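PDB 5T8V: sister chromatid cohesion protein from Chaetomium thermophilum, which probably acts as a cohesin loader that binds chromatin, the crystallised chain being its C-terminal HEAT-repeat fragment. Local coordinates for residues Ile1167-Ser1172 / Ser1206-Gln1211. Residues are numbered along the deposited sequence; the frame is centred on the assembly and turned at random.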
loop_
_atom_site.group_PDB
_atom_site.type_symbol
_atom_site.label_atom_id
_atom_site.label_comp_id
_atom_site.label_asym_id
_atom_site.label_seq_id
_atom_site.Cartn_x
_atom_site.Cartn_y
_atom_site.Cartn_z
ATOM N N ILE A 1167 41.258 5.124 -4.039
ATOM C CA ILE A 1167 40.704 4.143 -3.110
ATOM C C ILE A 1167 40.550 4.763 -1.728
ATOM O O ILE A 1167 39.582 4.485 -1.008
ATOM C CB ILE A 1167 41.588 2.883 -3.072
ATOM C CG1 ILE A 1167 41.622 2.215 -4.450
ATOM C CG2 ILE A 1167 41.076 1.898 -2.026
ATOM C CD1 ILE A 1167 42.626 1.085 -4.569
ATOM N N THR A 1168 41.499 5.617 -1.338
ATOM C CA THR A 1168 41.444 6.249 -0.023
ATOM C C THR A 1168 40.381 7.339 0.023
ATOM O O THR A 1168 39.617 7.430 0.991
ATOM C CB THR A 1168 42.816 6.828 0.330
ATOM O OG1 THR A 1168 43.816 5.811 0.198
ATOM C CG2 THR A 1168 42.828 7.351 1.754
ATOM N N LEU A 1169 40.316 8.178 -1.011
ATOM C CA LEU A 1169 39.343 9.261 -1.035
ATOM C C LEU A 1169 37.914 8.753 -1.170
ATOM O O LEU A 1169 36.976 9.484 -0.836
ATOM C CB LEU A 1169 39.665 10.225 -2.176
ATOM C CG LEU A 1169 40.994 10.977 -2.046
ATOM C CD1 LEU A 1169 41.355 11.663 -3.351
ATOM C CD2 LEU A 1169 40.936 11.993 -0.911
ATOM N N ALA A 1170 37.725 7.520 -1.649
ATOM C CA ALA A 1170 36.379 6.970 -1.751
ATOM C C ALA A 1170 35.724 6.806 -0.387
ATOM O O ALA A 1170 34.492 6.741 -0.307
ATOM C CB ALA A 1170 36.411 5.626 -2.477
ATOM N N THR A 1171 36.515 6.738 0.684
ATOM C CA THR A 1171 35.991 6.616 2.037
ATOM C C THR A 1171 35.812 7.968 2.716
ATOM O O THR A 1171 35.730 8.029 3.948
ATOM C CB THR A 1171 36.910 5.730 2.883
ATOM O OG1 THR A 1171 38.158 6.401 3.103
ATOM C CG2 THR A 1171 37.166 4.400 2.188
ATOM N N SER A 1172 35.754 9.049 1.945
ATOM C CA SER A 1172 35.597 10.379 2.511
ATOM C C SER A 1172 34.131 10.654 2.827
ATOM O O SER A 1172 33.222 10.119 2.186
ATOM C CB SER A 1172 36.129 11.436 1.543
ATOM O OG SER A 1172 36.028 12.733 2.099
ATOM N N SER A 1206 46.369 2.906 3.943
ATOM C CA SER A 1206 46.058 4.270 3.527
ATOM C C SER A 1206 44.671 4.684 3.997
ATOM O O SER A 1206 44.483 5.790 4.514
ATOM C CB SER A 1206 46.167 4.390 2.007
ATOM O OG SER A 1206 45.817 5.692 1.575
ATOM N N ILE A 1207 43.679 3.810 3.818
ATOM C CA ILE A 1207 42.325 4.135 4.257
ATOM C C ILE A 1207 42.301 4.378 5.759
ATOM O O ILE A 1207 41.643 5.307 6.242
ATOM C CB ILE A 1207 41.344 3.021 3.845
ATOM C CG1 ILE A 1207 41.229 2.961 2.318
ATOM C CG2 ILE A 1207 39.964 3.259 4.471
ATOM C CD1 ILE A 1207 40.416 1.791 1.801
ATOM N N PHE A 1208 43.022 3.553 6.523
ATOM C CA PHE A 1208 43.050 3.738 7.971
ATOM C C PHE A 1208 43.688 5.072 8.341
ATOM O O PHE A 1208 43.127 5.843 9.128
ATOM C CB PHE A 1208 43.795 2.585 8.641
ATOM C CG PHE A 1208 44.035 2.801 10.109
ATOM C CD1 PHE A 1208 42.974 2.837 10.998
ATOM C CD2 PHE A 1208 45.318 2.976 10.598
ATOM C CE1 PHE A 1208 43.189 3.042 12.347
ATOM C CE2 PHE A 1208 45.540 3.179 11.946
ATOM C CZ PHE A 1208 44.473 3.212 12.821
ATOM N N ALA A 1209 44.868 5.360 7.785
ATOM C CA ALA A 1209 45.530 6.629 8.080
ATOM C C ALA A 1209 44.646 7.810 7.703
ATOM O O ALA A 1209 44.636 8.835 8.393
ATOM C CB ALA A 1209 46.869 6.705 7.348
ATOM N N TYR A 1210 43.891 7.680 6.613
ATOM C CA TYR A 1210 43.008 8.757 6.178
ATOM C C TYR A 1210 41.864 8.954 7.165
ATOM O O TYR A 1210 41.551 10.086 7.549
ATOM C CB TYR A 1210 42.477 8.445 4.780
ATOM C CG TYR A 1210 41.625 9.532 4.163
ATOM C CD1 TYR A 1210 42.201 10.683 3.647
ATOM C CD2 TYR A 1210 40.247 9.394 4.076
ATOM C CE1 TYR A 1210 41.429 11.676 3.073
ATOM C CE2 TYR A 1210 39.465 10.379 3.504
ATOM C CZ TYR A 1210 40.060 11.518 3.004
ATOM O OH TYR A 1210 39.285 12.505 2.433
ATOM N N GLN A 1211 41.230 7.858 7.590
ATOM C CA GLN A 1211 40.149 7.961 8.564
ATOM C C GLN A 1211 40.647 8.505 9.897
ATOM O O GLN A 1211 39.901 9.193 10.605
ATOM C CB GLN A 1211 39.495 6.594 8.768
ATOM C CG GLN A 1211 38.774 6.062 7.541
ATOM C CD GLN A 1211 37.506 6.830 7.232
ATOM O OE1 GLN A 1211 36.783 7.244 8.138
ATOM N NE2 GLN A 1211 37.232 7.030 5.948
#
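Thr1168 and Ile1207 bring the two backbones together, their CA atoms 4.9 Å apart, where helix 1163-1169 and the type I turn from Leu1169 to Ser1172 lie against helix 1200-1213. Thr1168 O accepts from both Thr1171 N and Thr1171 OG1, the hydroxyl lying in the carbonyl plane. This same hydroxyl receives a weak bond from Gln1211 NE2, whose main hold is on Thr1171 O at 2.7 Å. A bend at chi2 (-71°) turns the Gln1211 amide back to the turn, the accepting carbonyl oxygen lying in the amide plane. With CG anti to the backbone N (chi1 -176°), Tyr1210 reaches across to the turn: Thr1168 CG2 sits obliquely by its ring, Leu1169 CD2 lies 3.8 Å from OH, and Ser1172 CA meets the ring edge. A serine in place of Tyr1210 would probably leave the Thr1168 methyl and Leu1169 without their aromatic neighbour. Ile1207 CD1 packs on Ile1167 CG2, its CG2 on the Thr1171 methyl. In this HEAT-repeat C-terminal part of the loader, the contact joins two helices of the array; Leu1169 also packs on helix 1175-1191, Ser1172 OG bonds to Gln1137, and Ile1207 touches Phe1278 of helix 1271-1284.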